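Local atomic coordinates of response regulator receiver protein (Sinorhizobium medicae, PDB entry 2RDM), a protein that probably acts as a receiver domain in two-component signalling, its state likely to be switched by phosphorylation of an aspartate. Residues 5-10 with 49-54; 82-87 with 99-104. The protein carries 1 engineered substitution. All blocks are in the same frame, centred on the assembly; numbering follows the deposited sequence. Where two conformers were deposited one is given.

Interaction 1. Residues 5-10 with 49-54; sequences AVTILL and AAIDGV
T7 to L9 run beside D52 to V54 as parallel neighbours: the amide of L9 donates to the carbonyl of G53 (N to O 3.0 Å), while D52 N reaches T7 O at 2.9 Å in the carbonyl plane, with a weak second bond to that oxygen from the amide of G53. Before this point the chains diverge, and a side chain takes over from the backbone. With CG beside its own backbone N (chi1 -57°), D52 swings its carboxylate across so that OD2 accepts from T7 N at 2.8 Å, almost straight at 177°, through the lone pair turned away from OD1. A water within hydrogen-bonding distance of D52 OD2 and A5 O bridges them. Were D52 replaced by an alanine, the amide of T7 would probably lose its acceptor and the water one of its holds. Strands 7-11 and 53-57 are the first and third of the 2-1-3-4-5 parallel sheet of the CheY-like receiver fold, so this pairing lies inside the sheet, with strand 31-35 beyond one and strand 82-86 beyond the other. Beta-branched and aliphatic residues suit it because it is buried: L9 packs on A41, M44 and L45 of helix 38-46, and I8 on L25 of helix 15-27. In one of its two conformers, I51 lays CG2 against L9 CB (3.8 Å). On the face bearing I8, glycine suits position 53 because its lack of a side chain leaves room for I8 CD1, 3.9 Å from G53 CA. V6 CG1 touches D52 CB, the two side chains crossing obliquely.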
loop_
_atom_site.group_PDB
_atom_site.type_symbol
_atom_site.label_atom_id
_atom_site.label_comp_id
_atom_site.label_asym_id
_atom_site.label_seq_id
_atom_site.Cartn_x
_atom_site.Cartn_y
_atom_site.Cartn_z
ATOM N N ALA A 5 3.740 14.942 -24.565
ATOM C CA ALA A 5 4.227 13.593 -24.306
ATOM C C ALA A 5 5.003 13.462 -23.004
ATOM O O ALA A 5 5.473 14.447 -22.436
ATOM C CB ALA A 5 5.066 13.117 -25.465
ATOM N N VAL A 6 5.128 12.215 -22.558
ATOM C CA VAL A 6 5.832 11.864 -21.343
ATOM C C VAL A 6 7.202 11.381 -21.768
ATOM O O VAL A 6 7.312 10.471 -22.583
ATOM C CB VAL A 6 5.090 10.733 -20.579
ATOM C CG1 VAL A 6 5.895 10.252 -19.356
ATOM C CG2 VAL A 6 3.713 11.207 -20.156
ATOM N N THR A 7 8.245 11.972 -21.198
ATOM C CA THR A 7 9.613 11.646 -21.591
ATOM C C THR A 7 10.309 10.743 -20.580
ATOM O O THR A 7 10.383 11.066 -19.391
ATOM C CB THR A 7 10.445 12.932 -21.781
ATOM O OG1 THR A 7 9.766 13.795 -22.703
ATOM C CG2 THR A 7 11.839 12.606 -22.321
ATOM N N ILE A 8 10.858 9.632 -21.066
ATOM C CA ILE A 8 11.587 8.720 -20.215
ATOM C C ILE A 8 13.071 8.760 -20.587
ATOM O O ILE A 8 13.426 8.611 -21.756
ATOM C CB ILE A 8 11.040 7.285 -20.348
ATOM C CG1 ILE A 8 9.531 7.227 -19.995
ATOM C CG2 ILE A 8 11.845 6.337 -19.516
ATOM C CD1 ILE A 8 9.177 7.663 -18.587
ATOM N N LEU A 9 13.921 9.021 -19.591
ATOM C CA LEU A 9 15.352 8.942 -19.785
ATOM C C LEU A 9 15.681 7.485 -19.597
ATOM O O LEU A 9 15.422 6.933 -18.529
ATOM C CB LEU A 9 16.085 9.781 -18.745
ATOM C CG LEU A 9 17.618 9.844 -18.822
ATOM C CD1 LEU A 9 18.119 10.305 -20.199
ATOM C CD2 LEU A 9 18.174 10.719 -17.720
ATOM N N LEU A 10 16.254 6.876 -20.632
ATOM C CA LEU A 10 16.636 5.474 -20.604
ATOM C C LEU A 10 18.149 5.359 -20.724
ATOM O O LEU A 10 18.725 5.814 -21.713
ATOM C CB LEU A 10 15.947 4.724 -21.746
ATOM C CG LEU A 10 16.365 3.286 -22.064
ATOM C CD1 LEU A 10 15.923 2.317 -20.963
ATOM C CD2 LEU A 10 15.797 2.847 -23.409
ATOM N N ALA A 49 16.456 19.587 -19.165
ATOM C CA ALA A 49 15.525 18.889 -20.049
ATOM C C ALA A 49 14.341 18.312 -19.264
ATOM O O ALA A 49 14.495 17.896 -18.111
ATOM C CB ALA A 49 16.243 17.791 -20.818
ATOM N N ALA A 50 13.160 18.331 -19.882
ATOM C CA ALA A 50 11.949 17.795 -19.263
ATOM C C ALA A 50 12.054 16.279 -19.219
ATOM O O ALA A 50 11.932 15.617 -20.248
ATOM C CB ALA A 50 10.708 18.219 -20.039
ATOM N N ILE A 51 12.320 15.748 -18.028
ATOM C CA ILE A 51 12.408 14.302 -17.813
ATOM C C ILE A 51 11.351 13.860 -16.804
ATOM O O ILE A 51 11.350 14.323 -15.656
ATOM C CB ILE A 51 13.815 13.886 -17.309
ATOM C CG1 ILE A 51 14.927 14.379 -18.256
ATOM C CG2 ILE A 51 13.883 12.366 -17.058
ATOM C CD1 ILE A 51 15.187 13.508 -19.488
ATOM N N ASP A 52 10.469 12.955 -17.224
ATOM C CA ASP A 52 9.355 12.537 -16.391
ATOM C C ASP A 52 9.577 11.220 -15.656
ATOM O O ASP A 52 8.854 10.912 -14.720
ATOM C CB ASP A 52 8.093 12.457 -17.233
ATOM C CG ASP A 52 7.773 13.777 -17.917
ATOM O OD1 ASP A 52 7.530 14.773 -17.205
ATOM O OD2 ASP A 52 7.782 13.808 -19.165
ATOM N N GLY A 53 10.570 10.446 -16.065
ATOM C CA GLY A 53 10.842 9.196 -15.376
ATOM C C GLY A 53 12.180 8.700 -15.846
ATOM O O GLY A 53 12.675 9.138 -16.890
ATOM N N VAL A 54 12.773 7.788 -15.092
ATOM C CA VAL A 54 14.124 7.364 -15.392
ATOM C C VAL A 54 14.175 5.839 -15.325
ATOM O O VAL A 54 13.772 5.262 -14.323
ATOM C CB VAL A 54 15.157 7.987 -14.400
ATOM C CG1 VAL A 54 16.552 7.415 -14.637
ATOM C CG2 VAL A 54 15.178 9.528 -14.505
HETATM O O HOH W 1 7.809 15.829 -20.901
#

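Interaction 2. Residues 82-87 with 99-104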
loop_
_atom_site.group_PDB
_atom_site.type_symbol
_atom_site.label_atom_id
_atom_site.label_comp_id
_atom_site.label_asym_id
_atom_site.label_seq_id
_atom_site.Cartn_x
_atom_site.Cartn_y
_atom_site.Cartn_z
ATOM N N ILE A 82 11.512 5.997 -10.699
ATOM C CA ILE A 82 12.831 5.404 -10.912
ATOM C C ILE A 82 12.630 3.902 -11.071
ATOM O O ILE A 82 12.069 3.268 -10.176
ATOM C CB ILE A 82 13.779 5.669 -9.721
ATOM C CG1 ILE A 82 14.029 7.170 -9.515
ATOM C CG2 ILE A 82 15.097 4.877 -9.870
ATOM C CD1 ILE A 82 14.859 7.844 -10.586
ATOM N N VAL A 83 13.028 3.367 -12.225
ATOM C CA VAL A 83 13.063 1.922 -12.455
ATOM C C VAL A 83 14.501 1.535 -12.757
ATOM O O VAL A 83 15.083 2.016 -13.734
ATOM C CB VAL A 83 12.169 1.477 -13.637
ATOM C CG1 VAL A 83 12.237 -0.047 -13.838
ATOM C CG2 VAL A 83 10.692 1.897 -13.418
ATOM N N TYR A 84 15.045 0.626 -11.959
ATOM C CA TYR A 84 16.374 0.081 -12.216
ATOM C C TYR A 84 16.273 -1.193 -13.030
ATOM O O TYR A 84 15.354 -1.986 -12.838
ATOM C CB TYR A 84 17.081 -0.258 -10.913
ATOM C CG TYR A 84 17.226 0.869 -9.898
ATOM C CD1 TYR A 84 18.203 1.860 -10.052
ATOM C CD2 TYR A 84 16.395 0.927 -8.776
ATOM C CE1 TYR A 84 18.350 2.868 -9.109
ATOM C CE2 TYR A 84 16.533 1.935 -7.822
ATOM C CZ TYR A 84 17.489 2.916 -8.011
ATOM O OH TYR A 84 17.657 3.868 -7.063
ATOM N N ILE A 85 17.255 -1.427 -13.902
ATOM C CA ILE A 85 17.294 -2.628 -14.739
ATOM C C ILE A 85 18.625 -3.336 -14.501
ATOM O O ILE A 85 19.672 -2.780 -14.820
ATOM C CB ILE A 85 17.183 -2.283 -16.251
ATOM C CG1 ILE A 85 15.913 -1.483 -16.574
ATOM C CG2 ILE A 85 17.306 -3.536 -17.116
ATOM C CD1 ILE A 85 14.614 -2.092 -16.147
ATOM N N SER A 86 18.525 -4.557 -14.023
ATOM C CA SER A 86 19.711 -5.276 -13.679
ATOM C C SER A 86 19.798 -6.648 -14.203
ATOM O O SER A 86 18.829 -7.289 -14.411
ATOM C CB SER A 86 19.912 -5.290 -12.207
ATOM O OG SER A 86 19.186 -6.329 -11.659
ATOM N N GLY A 87 21.026 -7.107 -14.423
ATOM C CA GLY A 87 21.263 -8.471 -14.858
ATOM C C GLY A 87 21.183 -9.466 -13.716
ATOM O O GLY A 87 20.380 -10.399 -13.748
ATOM N N PRO A 99 13.933 5.458 -2.209
ATOM C CA PRO A 99 12.595 5.019 -1.820
ATOM C C PRO A 99 11.602 5.040 -2.978
ATOM O O PRO A 99 11.708 5.899 -3.854
ATOM C CB PRO A 99 12.196 6.056 -0.785
ATOM C CG PRO A 99 13.490 6.553 -0.241
ATOM C CD PRO A 99 14.367 6.626 -1.420
ATOM N N ASP A 100 10.663 4.093 -2.961
ATOM C CA ASP A 100 9.580 3.961 -3.947
ATOM C C ASP A 100 10.011 3.680 -5.385
ATOM O O ASP A 100 9.248 3.910 -6.322
ATOM C CB ASP A 100 8.625 5.174 -3.909
ATOM C CG ASP A 100 8.050 5.410 -2.542
ATOM O OD1 ASP A 100 7.481 4.459 -1.970
ATOM O OD2 ASP A 100 8.172 6.542 -2.040
ATOM N N SER A 101 11.232 3.182 -5.555
ATOM C CA SER A 101 11.702 2.772 -6.858
ATOM C C SER A 101 11.306 1.317 -7.078
ATOM O O SER A 101 10.870 0.642 -6.133
ATOM C CB SER A 101 13.211 2.942 -6.932
ATOM O OG SER A 101 13.839 2.124 -5.934
ATOM N N ILE A 102 11.413 0.853 -8.323
ATOM C CA ILE A 102 11.211 -0.560 -8.660
ATOM C C ILE A 102 12.505 -1.070 -9.290
ATOM O O ILE A 102 13.093 -0.379 -10.108
ATOM C CB ILE A 102 10.030 -0.720 -9.634
ATOM C CG1 ILE A 102 8.714 -0.332 -8.933
ATOM C CG2 ILE A 102 9.932 -2.130 -10.202
ATOM C CD1 ILE A 102 7.488 -0.393 -9.841
ATOM N N ILE A 103 12.969 -2.252 -8.897
ATOM C CA ILE A 103 14.052 -2.884 -9.656
ATOM C C ILE A 103 13.523 -4.092 -10.444
ATOM O O ILE A 103 12.780 -4.918 -9.897
ATOM C CB ILE A 103 15.304 -3.248 -8.779
ATOM C CG1 ILE A 103 16.430 -3.814 -9.665
ATOM C CG2 ILE A 103 14.941 -4.177 -7.631
ATOM C CD1 ILE A 103 17.815 -3.724 -9.064
ATOM N N LEU A 104 13.880 -4.162 -11.721
ATOM C CA LEU A 104 13.526 -5.288 -12.567
ATOM C C LEU A 104 14.784 -6.101 -12.845
ATOM O O LEU A 104 15.755 -5.571 -13.366
ATOM C CB LEU A 104 12.926 -4.789 -13.876
ATOM C CG LEU A 104 11.722 -3.837 -13.815
ATOM C CD1 LEU A 104 11.278 -3.487 -15.219
ATOM C CD2 LEU A 104 10.582 -4.452 -13.034
HETATM O O HOH W 2 9.798 5.916 -8.150
#
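Strand 82-86 and strand 102-104 pair in parallel as the two strands of a beta-alpha-beta unit, joined through helix 93-96, at the last strand of the receiver-domain sheet. Four backbone hydrogen bonds alternate between them: I102 N to I82 O, Y84 N to I102 O, L104 N to Y84 O at 2.9 Å and nearly straight (178°), and S86 N to L104 O. Where the strands begin, a water accepts from I82 N and bridges to D100 O, carrying the link back beyond the first direct bond.

Apolar packing divides between the two faces. On the one bearing V83, I85 and L104, the leucine does most of the joining: its CG meets V83 CG1 at 3.8 Å, and its CD1 lies beside I85 CD1 in one of the two conformers of I85, the two side chains pointing the same way. Branched aliphatics suit this face because helix 110-122 packs over V83 and I102. On the other face, I103 holds CG1 anti to its own backbone N (chi1 -176°), which brings that atom against Y84 CB and carries CD1 on toward S86, whose buried OG has no hydrogen-bonding partner.

Aromatic and polar contacts gather round Y84, a residue large enough to span from the strand to the loop before 102-104. I82 CG2 sits 3.6 Å above one face of the ring, offset toward the rim, and the ring also meets W67 and W93. Its OH bonds to V98 N, while S101 OG, held by V98 O and W93 NE1, lies near the ring plane at the edge, 3.3 Å from Y84 CE2.

Both interactions are parallel pairings in the same sheet and are largely buried, but interaction 1 joins two inner strands while interaction 2 ends at strand 102-105, outermost within the chain. They meet through strands 53-57 and 82-86: V54 O lies 2.9 Å from V83 N, a probable hydrogen bond, and V54 CB packs on I82 CD1. Interaction 1 is only partly zipped by backbone bonds and opens into a carboxylate and water at its more exposed start; interaction 2 has regular backbone pairing, and its side-chain chemistry is mostly aliphatic and aromatic. Its outer strand is approached by a fourth subunit, whose E125 accepts from I103 N.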